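PDB 2YJ3: copper-transporting atpase from Sulfolobus solfataricus, which probably couples ATP hydrolysis to heavy-metal transport across the cell membrane, the chain here being its soluble catalytic part. Local coordinates for residues Ile32-Gly37 / Val208-Ala213; Asp164-Leu169 / Gln176-Asn181; Pro44-Phe49 / Val75-Glu80. The protein carries 1 engineered substitution. One frame throughout, in Å; residues are numbered along the deposited sequence.

Contact 1 of 3, residues Ile32-Gly37 / Val208-Ala213. Engineered in segment 32-37: E34 (natural residue Asp).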
ATOM      1  N   ILE A  32      11.598  -8.791  -1.605  1.00 47.07           N
ATOM      2  CA  ILE A  32      10.810  -7.850  -2.378  1.00 44.11           C
ATOM      3  C   ILE A  32       9.785  -7.138  -1.507  1.00 41.59           C
ATOM      4  O   ILE A  32       9.039  -7.778  -0.756  1.00 42.17           O
ATOM      5  CB  ILE A  32      10.099  -8.550  -3.528  1.00 42.41           C
ATOM      6  CG1 ILE A  32      11.138  -9.193  -4.454  1.00 48.23           C
ATOM      7  CG2 ILE A  32       9.219  -7.558  -4.267  1.00 44.45           C
ATOM      8  CD1 ILE A  32      10.563  -9.871  -5.693  1.00 46.45           C
ATOM      9  N   PHE A  33       9.770  -5.812  -1.604  1.00 36.88           N
ATOM     10  CA  PHE A  33       8.762  -4.992  -0.951  1.00 42.49           C
ATOM     11  C   PHE A  33       7.759  -4.417  -1.943  1.00 45.35           C
ATOM     12  O   PHE A  33       8.121  -3.954  -3.016  1.00 49.97           O
ATOM     13  CB  PHE A  33       9.407  -3.812  -0.229  1.00 44.27           C
ATOM     14  CG  PHE A  33      10.273  -4.201   0.914  1.00 44.66           C
ATOM     15  CD1 PHE A  33       9.740  -4.327   2.185  1.00 44.40           C
ATOM     16  CD2 PHE A  33      11.627  -4.423   0.728  1.00 47.79           C
ATOM     17  CE1 PHE A  33      10.535  -4.680   3.247  1.00 47.30           C
ATOM     18  CE2 PHE A  33      12.433  -4.773   1.794  1.00 56.61           C
ATOM     19  CZ  PHE A  33      11.886  -4.901   3.056  1.00 52.24           C
ATOM     20  N   GLU A  34       6.494  -4.436  -1.551  1.00 47.51           N
ATOM     21  CA  GLU A  34       5.476  -3.624  -2.181  1.00 44.25           C
ATOM     22  C   GLU A  34       5.559  -2.224  -1.603  1.00 48.13           C
ATOM     23  O   GLU A  34       5.479  -2.046  -0.390  1.00 55.30           O
ATOM     24  CB  GLU A  34       4.109  -4.209  -1.872  1.00 48.99           C
ATOM     25  CG  GLU A  34       3.608  -5.155  -2.933  1.00 59.68           C
ATOM     26  CD  GLU A  34       2.745  -4.450  -3.946  1.00 61.10           C
ATOM     27  OE1 GLU A  34       3.072  -3.299  -4.316  1.00 59.12           O
ATOM     28  OE2 GLU A  34       1.721  -5.042  -4.346  1.00 63.81           O
ATOM     29  N   LYS A  35       5.725  -1.220  -2.450  1.00 48.33           N
ATOM     30  CA  LYS A  35       5.837   0.132  -1.935  1.00 47.82           C
ATOM     31  C   LYS A  35       4.693   0.400  -0.963  1.00 45.87           C
ATOM     32  O   LYS A  35       4.917   0.726   0.196  1.00 54.53           O
ATOM     33  CB  LYS A  35       5.843   1.161  -3.068  1.00 49.34           C
ATOM     34  CG  LYS A  35       5.645   2.599  -2.595  1.00 51.19           C
ATOM     35  CD  LYS A  35       5.752   3.595  -3.738  1.00 51.63           C
ATOM     36  CE  LYS A  35       4.386   4.098  -4.164  1.00 54.44           C
ATOM     37  NZ  LYS A  35       3.815   5.124  -3.244  1.00 55.08           N
ATOM     38  N   THR A  36       3.466   0.225  -1.433  1.00 39.39           N
ATOM     39  CA  THR A  36       2.309   0.692  -0.693  1.00 41.55           C
ATOM     40  C   THR A  36       1.899  -0.273   0.406  1.00 44.81           C
ATOM     41  O   THR A  36       1.562  -1.425   0.132  1.00 43.96           O
ATOM     42  CB  THR A  36       1.108   0.894  -1.624  1.00 44.13           C
ATOM     43  OG1 THR A  36       1.457   1.842  -2.636  1.00 50.23           O
ATOM     44  CG2 THR A  36      -0.107   1.386  -0.825  1.00 37.39           C
ATOM     45  N   GLY A  37       1.920   0.204   1.649  1.00 44.81           N
ATOM     46  CA  GLY A  37       1.440  -0.582   2.764  1.00 36.86           C
ATOM     47  C   GLY A  37       2.548  -1.240   3.557  1.00 40.52           C
ATOM     48  O   GLY A  37       2.388  -1.497   4.759  1.00 43.04           O
ATOM     49  N   VAL A 208      -3.715  -8.483  -0.773  1.00 74.68           N
ATOM     50  CA  VAL A 208      -4.855  -8.466  -1.676  1.00 74.76           C
ATOM     51  C   VAL A 208      -4.437  -8.042  -3.084  1.00 78.96           C
ATOM     52  O   VAL A 208      -4.370  -8.876  -3.988  1.00 85.39           O
ATOM     53  CB  VAL A 208      -5.962  -7.532  -1.162  1.00 75.61           C
ATOM     54  N   ASN A 209      -4.148  -6.752  -3.261  1.00 75.64           N
ATOM     55  CA  ASN A 209      -3.773  -6.199  -4.570  1.00 74.73           C
ATOM     56  C   ASN A 209      -2.562  -6.889  -5.206  1.00 68.87           C
ATOM     57  O   ASN A 209      -2.148  -6.552  -6.319  1.00 67.28           O
ATOM     58  CB  ASN A 209      -3.527  -4.683  -4.458  1.00 80.15           C
ATOM     59  CG  ASN A 209      -3.206  -4.020  -5.810  1.00 81.84           C
ATOM     60  OD1 ASN A 209      -2.133  -4.230  -6.384  1.00 83.16           O
ATOM     61  ND2 ASN A 209      -4.129  -3.194  -6.300  1.00 77.22           N
ATOM     62  N   ASP A 210      -1.997  -7.860  -4.498  1.00 61.21           N
ATOM     63  CA  ASP A 210      -0.808  -8.556  -4.970  1.00 54.68           C
ATOM     64  C   ASP A 210      -0.777  -9.964  -4.410  1.00 44.36           C
ATOM     65  O   ASP A 210       0.293 -10.525  -4.184  1.00 40.77           O
ATOM     66  CB  ASP A 210       0.434  -7.816  -4.507  1.00 59.69           C
ATOM     67  CG  ASP A 210       0.434  -7.585  -3.013  1.00 65.58           C
ATOM     68  OD1 ASP A 210      -0.314  -8.303  -2.315  1.00 66.23           O
ATOM     69  OD2 ASP A 210       1.162  -6.686  -2.538  1.00 67.16           O
ATOM     70  N   ALA A 211      -1.962 -10.521  -4.182  1.00 42.91           N
ATOM     71  CA  ALA A 211      -2.097 -11.850  -3.598  1.00 42.32           C
ATOM     72  C   ALA A 211      -1.503 -12.940  -4.479  1.00 36.55           C
ATOM     73  O   ALA A 211      -0.997 -13.941  -3.988  1.00 39.60           O
ATOM     74  CB  ALA A 211      -3.561 -12.144  -3.283  1.00 46.57           C
ATOM     75  N   ALA A 212      -1.567 -12.757  -5.791  1.00 41.97           N
ATOM     76  CA  ALA A 212      -1.035 -13.770  -6.696  1.00 37.88           C
ATOM     77  C   ALA A 212       0.486 -13.788  -6.626  1.00 34.77           C
ATOM     78  O   ALA A 212       1.095 -14.849  -6.568  1.00 41.28           O
ATOM     79  CB  ALA A 212      -1.510 -13.525  -8.116  1.00 36.45           C
ATOM     80  N   ALA A 213       1.094 -12.605  -6.617  1.00 40.28           N
ATOM     81  CA  ALA A 213       2.550 -12.485  -6.484  1.00 43.23           C
ATOM     82  C   ALA A 213       3.058 -13.154  -5.206  1.00 38.35           C
ATOM     83  O   ALA A 213       4.068 -13.861  -5.224  1.00 41.02           O
ATOM     84  CB  ALA A 213       2.970 -11.024  -6.515  1.00 42.95           C
TER

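Contact 2 of 3, residues Asp164-Leu169 / Gln176-Asn181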
ATOM      1  N   ASP A 164       7.957   8.484 -10.782  1.00 56.98           N
ATOM      2  CA  ASP A 164       8.532   9.513  -9.912  1.00 69.33           C
ATOM      3  C   ASP A 164       8.262   9.279  -8.423  1.00 75.06           C
ATOM      4  O   ASP A 164       9.112   9.571  -7.580  1.00 79.90           O
ATOM      5  CB  ASP A 164       8.084  10.918 -10.333  1.00 71.93           C
ATOM      6  CG  ASP A 164       6.578  11.067 -10.374  1.00 74.50           C
ATOM      7  OD1 ASP A 164       5.874  10.035 -10.431  1.00 71.12           O
ATOM      8  OD2 ASP A 164       6.097  12.223 -10.360  1.00 77.83           O
ATOM      9  N   LYS A 165       7.082   8.756  -8.103  1.00 72.65           N
ATOM     10  CA  LYS A 165       6.749   8.438  -6.717  1.00 63.53           C
ATOM     11  C   LYS A 165       7.610   7.280  -6.236  1.00 59.18           C
ATOM     12  O   LYS A 165       8.216   7.339  -5.166  1.00 65.00           O
ATOM     13  CB  LYS A 165       5.264   8.094  -6.583  1.00 58.23           C
ATOM     14  N   VAL A 166       7.670   6.227  -7.043  1.00 58.46           N
ATOM     15  CA  VAL A 166       8.425   5.029  -6.686  1.00 59.18           C
ATOM     16  C   VAL A 166       9.916   5.327  -6.565  1.00 58.90           C
ATOM     17  O   VAL A 166      10.566   4.902  -5.611  1.00 56.34           O
ATOM     18  CB  VAL A 166       8.187   3.876  -7.704  1.00 50.03           C
ATOM     19  CG1 VAL A 166       9.001   2.644  -7.326  1.00 41.61           C
ATOM     20  CG2 VAL A 166       6.706   3.528  -7.781  1.00 44.58           C
ATOM     21  N   LYS A 167      10.456   6.064  -7.534  1.00 64.56           N
ATOM     22  CA  LYS A 167      11.882   6.371  -7.535  1.00 68.66           C
ATOM     23  C   LYS A 167      12.260   7.169  -6.290  1.00 68.58           C
ATOM     24  O   LYS A 167      13.255   6.878  -5.624  1.00 69.22           O
ATOM     25  CB  LYS A 167      12.275   7.148  -8.792  1.00 74.27           C
ATOM     26  CG  LYS A 167      13.776   7.248  -8.992  1.00 78.30           C
ATOM     27  CD  LYS A 167      14.128   7.809 -10.356  1.00 79.57           C
ATOM     28  CE  LYS A 167      14.146   9.336 -10.358  1.00 84.83           C
ATOM     29  NZ  LYS A 167      14.649   9.894 -11.663  1.00 85.94           N
ATOM     30  N   GLU A 168      11.455   8.179  -5.987  1.00 65.15           N
ATOM     31  CA  GLU A 168      11.715   9.061  -4.861  1.00 62.08           C
ATOM     32  C   GLU A 168      11.780   8.282  -3.550  1.00 66.22           C
ATOM     33  O   GLU A 168      12.625   8.563  -2.696  1.00 65.37           O
ATOM     34  CB  GLU A 168      10.631  10.134  -4.799  1.00 63.70           C
ATOM     35  CG  GLU A 168      10.222  10.545  -3.402  1.00 67.48           C
ATOM     36  CD  GLU A 168       9.047  11.504  -3.417  1.00 70.26           C
ATOM     37  N   LEU A 169      10.896   7.299  -3.396  1.00 62.24           N
ATOM     38  CA  LEU A 169      10.919   6.456  -2.208  1.00 60.48           C
ATOM     39  C   LEU A 169      12.162   5.585  -2.216  1.00 58.76           C
ATOM     40  O   LEU A 169      12.748   5.319  -1.170  1.00 58.56           O
ATOM     41  CB  LEU A 169       9.677   5.564  -2.133  1.00 61.51           C
ATOM     42  CG  LEU A 169       9.573   4.731  -0.851  1.00 62.40           C
ATOM     43  CD1 LEU A 169       9.045   5.589   0.283  1.00 66.15           C
ATOM     44  CD2 LEU A 169       8.685   3.515  -1.040  1.00 57.80           C
ATOM     45  N   GLN A 176      18.112   0.464  -4.805  1.00 74.12           N
ATOM     46  CA  GLN A 176      18.524   0.571  -6.194  1.00 74.37           C
ATOM     47  C   GLN A 176      17.496  -0.050  -7.132  1.00 76.55           C
ATOM     48  O   GLN A 176      16.962   0.621  -8.016  1.00 73.77           O
ATOM     49  CB  GLN A 176      19.891  -0.087  -6.394  1.00 73.69           C
ATOM     50  N   GLU A 177      17.219  -1.335  -6.937  1.00 75.94           N
ATOM     51  CA  GLU A 177      16.310  -2.056  -7.823  1.00 70.42           C
ATOM     52  C   GLU A 177      14.845  -1.824  -7.444  1.00 61.77           C
ATOM     53  O   GLU A 177      14.418  -2.137  -6.332  1.00 59.40           O
ATOM     54  CB  GLU A 177      16.649  -3.553  -7.842  1.00 70.40           C
ATOM     55  CG  GLU A 177      16.436  -4.226  -9.195  1.00 72.85           C
ATOM     56  CD  GLU A 177      17.037  -5.618  -9.253  1.00 76.84           C
ATOM     57  N   TYR A 178      14.088  -1.261  -8.380  1.00 55.26           N
ATOM     58  CA  TYR A 178      12.666  -1.026  -8.198  1.00 50.69           C
ATOM     59  C   TYR A 178      11.978  -1.004  -9.564  1.00 57.73           C
ATOM     60  O   TYR A 178      12.577  -0.600 -10.562  1.00 60.72           O
ATOM     61  CB  TYR A 178      12.429   0.307  -7.493  1.00 45.67           C
ATOM     62  CG  TYR A 178      12.719   1.495  -8.375  1.00 54.11           C
ATOM     63  CD1 TYR A 178      11.755   1.978  -9.256  1.00 52.74           C
ATOM     64  CD2 TYR A 178      13.960   2.120  -8.349  1.00 62.76           C
ATOM     65  CE1 TYR A 178      12.009   3.054 -10.073  1.00 55.62           C
ATOM     66  CE2 TYR A 178      14.233   3.205  -9.177  1.00 66.83           C
ATOM     67  CZ  TYR A 178      13.250   3.666 -10.036  1.00 65.68           C
ATOM     68  OH  TYR A 178      13.496   4.744 -10.861  1.00 68.88           O
ATOM     69  N   TYR A 179      10.719  -1.431  -9.599  1.00 50.05           N
ATOM     70  CA  TYR A 179       9.916  -1.365 -10.810  1.00 49.42           C
ATOM     71  C   TYR A 179       8.653  -0.586 -10.497  1.00 46.13           C
ATOM     72  O   TYR A 179       8.093  -0.735  -9.423  1.00 44.84           O
ATOM     73  CB  TYR A 179       9.554  -2.778 -11.280  1.00 55.93           C
ATOM     74  CG  TYR A 179      10.762  -3.662 -11.519  1.00 64.58           C
ATOM     75  CD1 TYR A 179      11.538  -4.110 -10.457  1.00 58.20           C
ATOM     76  CD2 TYR A 179      11.142  -4.028 -12.808  1.00 70.89           C
ATOM     77  CE1 TYR A 179      12.644  -4.903 -10.666  1.00 62.80           C
ATOM     78  CE2 TYR A 179      12.254  -4.828 -13.026  1.00 73.96           C
ATOM     79  CZ  TYR A 179      13.002  -5.258 -11.947  1.00 72.63           C
ATOM     80  OH  TYR A 179      14.111  -6.053 -12.145  1.00 77.47           O
ATOM     81  N   SER A 180       8.201   0.242 -11.430  1.00 50.45           N
ATOM     82  CA  SER A 180       6.985   1.014 -11.211  1.00 48.53           C
ATOM     83  C   SER A 180       5.911   0.698 -12.240  1.00 41.18           C
ATOM     84  O   SER A 180       6.135  -0.051 -13.183  1.00 39.93           O
ATOM     85  CB  SER A 180       7.294   2.502 -11.263  1.00 53.15           C
ATOM     86  OG  SER A 180       7.646   2.865 -12.585  1.00 55.95           O
ATOM     87  N   ASN A 181       4.738   1.286 -12.030  1.00 44.50           N
ATOM     88  CA  ASN A 181       3.596   1.144 -12.919  1.00 56.26           C
ATOM     89  C   ASN A 181       3.206  -0.296 -13.211  1.00 59.10           C
ATOM     90  O   ASN A 181       2.707  -0.609 -14.301  1.00 54.53           O
ATOM     91  CB  ASN A 181       3.828   1.896 -14.231  1.00 59.39           C
ATOM     92  CG  ASN A 181       2.547   2.431 -14.811  1.00 64.72           C
ATOM     93  OD1 ASN A 181       2.089   1.981 -15.859  1.00 72.93           O
ATOM     94  ND2 ASN A 181       1.940   3.383 -14.115  1.00 65.97           N
TER

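Contact 3 of 3, residues Pro44-Phe49 / Val75-Glu80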
ATOM      1  N   PRO A  44      -2.727   6.759   2.852  1.00 39.04           N
ATOM      2  CA  PRO A  44      -2.003   7.879   2.250  1.00 39.87           C
ATOM      3  C   PRO A  44      -2.465   9.200   2.849  1.00 42.00           C
ATOM      4  O   PRO A  44      -3.390   9.207   3.660  1.00 46.86           O
ATOM      5  CB  PRO A  44      -2.422   7.806   0.785  1.00 43.20           C
ATOM      6  CG  PRO A  44      -3.809   7.250   0.833  1.00 44.25           C
ATOM      7  CD  PRO A  44      -3.825   6.282   1.993  1.00 42.95           C
ATOM      8  N   ILE A  45      -1.818  10.297   2.472  1.00 37.65           N
ATOM      9  CA  ILE A  45      -2.283  11.617   2.874  1.00 39.83           C
ATOM     10  C   ILE A  45      -2.477  12.533   1.670  1.00 40.34           C
ATOM     11  O   ILE A  45      -1.873  12.352   0.617  1.00 42.04           O
ATOM     12  CB  ILE A  45      -1.334  12.327   3.875  1.00 42.01           C
ATOM     13  CG1 ILE A  45       0.071  12.481   3.291  1.00 39.57           C
ATOM     14  CG2 ILE A  45      -1.282  11.571   5.210  1.00 51.49           C
ATOM     15  CD1 ILE A  45       1.077  13.128   4.260  1.00 38.44           C
ATOM     16  N   VAL A  46      -3.337  13.520   1.857  1.00 35.71           N
ATOM     17  CA  VAL A  46      -3.503  14.599   0.920  1.00 34.56           C
ATOM     18  C   VAL A  46      -2.288  15.510   1.052  1.00 39.31           C
ATOM     19  O   VAL A  46      -2.048  16.073   2.121  1.00 37.82           O
ATOM     20  CB  VAL A  46      -4.771  15.369   1.272  1.00 31.57           C
ATOM     21  CG1 VAL A  46      -4.800  16.704   0.552  1.00 29.74           C
ATOM     22  CG2 VAL A  46      -6.019  14.500   0.972  1.00 25.99           C
ATOM     23  N   THR A  47      -1.499  15.622  -0.010  1.00 43.12           N
ATOM     24  CA  THR A  47      -0.356  16.538  -0.019  1.00 45.90           C
ATOM     25  C   THR A  47      -0.721  17.900  -0.612  1.00 45.28           C
ATOM     26  O   THR A  47       0.002  18.884  -0.424  1.00 43.04           O
ATOM     27  CB  THR A  47       0.854  15.952  -0.767  1.00 51.12           C
ATOM     28  OG1 THR A  47       0.423  15.401  -2.016  1.00 57.11           O
ATOM     29  CG2 THR A  47       1.508  14.852   0.062  1.00 48.72           C
ATOM     30  N   GLN A  48      -1.843  17.963  -1.324  1.00 36.15           N
ATOM     31  CA  GLN A  48      -2.367  19.258  -1.773  1.00 38.11           C
ATOM     32  C   GLN A  48      -3.789  19.179  -2.331  1.00 30.72           C
ATOM     33  O   GLN A  48      -4.169  18.208  -2.965  1.00 34.56           O
ATOM     34  CB  GLN A  48      -1.434  19.913  -2.795  1.00 41.48           C
ATOM     35  CG  GLN A  48      -1.867  19.747  -4.237  1.00 52.10           C
ATOM     36  CD  GLN A  48      -1.160  20.728  -5.163  1.00 58.80           C
ATOM     37  OE1 GLN A  48      -1.031  21.918  -4.851  1.00 54.46           O
ATOM     38  NE2 GLN A  48      -0.705  20.234  -6.311  1.00 59.66           N
ATOM     39  N   PHE A  49      -4.572  20.208  -2.057  1.00 25.60           N
ATOM     40  CA  PHE A  49      -5.902  20.318  -2.588  1.00 28.06           C
ATOM     41  C   PHE A  49      -6.000  21.634  -3.347  1.00 30.24           C
ATOM     42  O   PHE A  49      -5.692  22.690  -2.801  1.00 28.17           O
ATOM     43  CB  PHE A  49      -6.930  20.315  -1.463  1.00 26.40           C
ATOM     44  CG  PHE A  49      -8.318  20.628  -1.928  1.00 24.70           C
ATOM     45  CD1 PHE A  49      -9.024  19.705  -2.678  1.00 23.19           C
ATOM     46  CD2 PHE A  49      -8.905  21.858  -1.634  1.00 25.41           C
ATOM     47  CE1 PHE A  49     -10.312  19.992  -3.138  1.00 26.70           C
ATOM     48  CE2 PHE A  49     -10.174  22.165  -2.089  1.00 24.83           C
ATOM     49  CZ  PHE A  49     -10.884  21.224  -2.842  1.00 30.22           C
ATOM     50  N   VAL A  75     -11.222  12.237   3.376  1.00 23.25           N
ATOM     51  CA  VAL A  75     -12.134  12.547   4.465  1.00 32.32           C
ATOM     52  C   VAL A  75     -11.409  13.156   5.671  1.00 31.05           C
ATOM     53  O   VAL A  75     -11.902  14.094   6.304  1.00 28.20           O
ATOM     54  CB  VAL A  75     -12.887  11.279   4.938  1.00 36.14           C
ATOM     55  CG1 VAL A  75     -13.451  11.498   6.343  1.00 30.34           C
ATOM     56  CG2 VAL A  75     -13.985  10.926   3.955  1.00 30.82           C
ATOM     57  N   LYS A  76     -10.229  12.634   5.977  1.00 30.65           N
ATOM     58  CA  LYS A  76      -9.471  13.135   7.118  1.00 34.30           C
ATOM     59  C   LYS A  76      -8.990  14.575   6.860  1.00 38.15           C
ATOM     60  O   LYS A  76      -9.054  15.445   7.735  1.00 38.60           O
ATOM     61  CB  LYS A  76      -8.279  12.229   7.380  1.00 37.24           C
ATOM     62  CG  LYS A  76      -7.394  12.697   8.538  1.00 43.01           C
ATOM     63  CD  LYS A  76      -6.320  11.676   8.838  1.00 49.90           C
ATOM     64  CE  LYS A  76      -5.186  12.298   9.634  1.00 57.25           C
ATOM     65  NZ  LYS A  76      -4.214  11.257  10.058  1.00 62.72           N
ATOM     66  N   TYR A  77      -8.498  14.816   5.653  1.00 29.53           N
ATOM     67  CA  TYR A  77      -8.048  16.146   5.262  1.00 27.03           C
ATOM     68  C   TYR A  77      -9.193  17.142   5.340  1.00 27.74           C
ATOM     69  O   TYR A  77      -9.040  18.232   5.882  1.00 28.79           O
ATOM     70  CB  TYR A  77      -7.475  16.141   3.842  1.00 26.38           C
ATOM     71  CG  TYR A  77      -7.098  17.520   3.340  1.00 31.97           C
ATOM     72  CD1 TYR A  77      -5.863  18.088   3.664  1.00 33.20           C
ATOM     73  CD2 TYR A  77      -7.978  18.263   2.557  1.00 26.95           C
ATOM     74  CE1 TYR A  77      -5.505  19.359   3.207  1.00 31.75           C
ATOM     75  CE2 TYR A  77      -7.633  19.538   2.100  1.00 28.61           C
ATOM     76  CZ  TYR A  77      -6.399  20.084   2.431  1.00 33.20           C
ATOM     77  OH  TYR A  77      -6.059  21.352   1.976  1.00 37.82           O
ATOM     78  N   ALA A  78     -10.350  16.780   4.801  1.00 23.61           N
ATOM     79  CA  ALA A  78     -11.467  17.720   4.822  1.00 24.75           C
ATOM     80  C   ALA A  78     -11.891  18.035   6.257  1.00 33.48           C
ATOM     81  O   ALA A  78     -12.189  19.182   6.590  1.00 36.25           O
ATOM     82  CB  ALA A  78     -12.618  17.198   4.042  1.00 21.84           C
ATOM     83  N   LYS A  79     -11.933  17.005   7.096  1.00 35.22           N
ATOM     84  CA  LYS A  79     -12.300  17.179   8.493  1.00 39.25           C
ATOM     85  C   LYS A  79     -11.293  18.065   9.230  1.00 39.57           C
ATOM     86  O   LYS A  79     -11.685  18.858  10.075  1.00 42.19           O
ATOM     87  CB  LYS A  79     -12.427  15.820   9.197  1.00 42.23           C
ATOM     88  N   GLU A  80     -10.002  17.930   8.918  1.00 36.74           N
ATOM     89  CA  GLU A  80      -8.987  18.781   9.551  1.00 29.28           C
ATOM     90  C   GLU A  80      -9.133  20.220   9.076  1.00 39.04           C
ATOM     91  O   GLU A  80      -8.718  21.143   9.777  1.00 33.48           O
ATOM     92  CB  GLU A  80      -7.562  18.302   9.257  1.00 26.23           C
ATOM     93  CG  GLU A  80      -7.204  16.934   9.814  1.00 32.58           C
ATOM     94  CD  GLU A  80      -5.911  16.389   9.214  1.00 46.94           C
ATOM     95  OE1 GLU A  80      -5.513  16.847   8.122  1.00 46.57           O
ATOM     96  OE2 GLU A  80      -5.289  15.500   9.835  1.00 61.57           O
TER

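Contact 1 of 3, residues Ile32-Gly37 / Val208-Ala213
E34 and D210 approach from opposite directions across this buried contact, while their CA atoms stay 8.5 Å apart. E34 is an engineered residue standing where the natural protein has aspartate. Its chain leaves the end of strand 30-34 toward D210 and bends at chi2 (-93°), bringing OE2 beside OD2 and CB of the aspartate. E34 OE2 then lies 2.5 Å from D210 OD2. The two carboxylates are not coplanar: their planes are turned 54° apart. The glutamate's methylene is pressed close as well, E34 CG lying 2.9 Å from D210 OD2, and E34 OE2 comes within 3.1 Å of D210 CB.

Neighbours hold both groups. The aspartate has CG set between its own backbone N and carbonyl carbon (chi1 53°), which turns its carboxylate toward E34 and the preceding loop; there OD2 accepts from the amide of D206 and OD1 from that of G207. E34 OE2 forms a salt bridge with K187, and a sulfate ion lies close to E34 OE1. N209 approaches only at the margin, with its OD1 4.4 Å from E34 OE2; directly after D210, which occupies the N-cap position without making a capping bond, helix 211-216 begins.

ATP has been seen at K35, T36, K187 and N209 in structures of this protein, although none is bound here. From E34 the chain reads EKTGT, the P-type ATPase signature DKTGT with its aspartate replaced; in this family that aspartate is the one phosphorylated. The GDGVND run ending at D210 matches the second signature, GDGxND, and the meeting of the two at the C-terminal edge of parallel strands is the hallmark of the haloacid dehalogenase active site.

Contact 2 of 3, residues Asp164-Leu169 / Gln176-Asn181
Y178 turns its ring onto helix 163-173, where V166 and K167 receive it, and is the first residue of 176-181 to touch the helix. The short strand 177-179 runs nearly antiparallel to the helical segment 164-169, at 161°, their axes 8.8 Å apart at closest approach. With CG placed between backbone N and carbonyl carbon (chi1 72°), the tyrosine ring reaches the helix so that K167 CA stands over one face, 4.3 Å from the ring centroid, a CH-pi contact displaced toward the rim. V166 CG1 approaches the same ring obliquely, 3.4 Å from Y178 CD1. Further out, the phenol oxygen nestles against the aliphatic stem of the lysine, with Y178 OH 3.1 Å from K167 CG. The end of K167 leads off elsewhere after a bend at chi3.

At Y179 the direction reverses. Its CB points away from the helix, and its ring packs instead on I156 and L158 of strand 154-158; toward the helix it offers its carbonyl, Y179 O lying 4.1 Å from V166 CG1. S180 turns back, and its methylene meets the other valine branch, with S180 CB 3.7 Å from V166 CG2. V166 is thus straddled by Y178 and S180, one methyl for each.

Helix 163-173 and this edge strand belong to one beta-alpha-beta unit, E177 and Y179 both making backbone hydrogen bonds to I157 of its first strand. No hydrogen bond joins the two segments, so their cohesion rests on methyls, methylenes and one aromatic face, with V166 buried and the lysine stem forming the solvent-facing margin.

Contact 3 of 3, residues Pro44-Phe49 / Val75-Glu80
Strand 45-50 passes helix 69-81 with V46 and Y77 as the nearest pair, their CA atoms 6.5 Å apart. T47 and Q48 both face N132 of the adjoining strand 126-134, a classic beta bulge. Because these two residues both point away from the helix, V46 and F49, three positions apart, can direct their CB atoms to the same side, which a regular alternation would not allow.

Y77 fills the space between them. Its CG is anti to the backbone N (chi1 175°), extending the ring from the helix toward the strand, and the valine side chain meets it at about a right angle. V46 CG1 stands over one face, 3.7 Å from the centroid of the Y77 ring and 16° from its normal, in a clear CH-pi contact. The second branch grips the root of the same side chain, V46 CG2 lying 3.6 Å from Y77 CB. At the far end F49 supplies its methylene: F49 CB is 3.7 Å from Y77 CE2, near the phenol oxygen too. The F49 ring itself leads away from the helix and meets F131 with the planes at about 45°.

L56 of helix 53-63 touches both Y77 and F49, closing this small apolar layer between helices and six-stranded antiparallel sheet in what is, by family, the nucleotide-binding domain. A bound magnesium ion lies about 4 Å from the side chain of V46. Replacing Y77 with an alanine would probably deprive V46 of the aromatic face beneath its methyl and open a gap beside F49 CB. The segments share no hydrogen bond or salt bridge; methyl, methylene and ring contacts make up an apolar junction in which shape complementarity probably matters more than charge.

In the fold
Contacts 1 and 2 belong to the same mixed, largely parallel sheet, whereas contact 3 lies in the separate antiparallel lobe, its centre about 24 Å from the centre of each of the others. Contact 1 is buried and polar, joining the end of strand 30-34 to the loop before helix 211-216, where ATP has been seen to bind; contact 2 is a surface contact at the edge of the sheet, and contact 3 is partly buried, both being apolar and built round a tyrosine. Contacts 1 and 2 touch directly, K35 CG packing 3.5 Å from L169 CD2. Strand 45-50 follows helix 35-39 after a short connection, so the chain passes from the site of contact 1 into the lobe of contact 3.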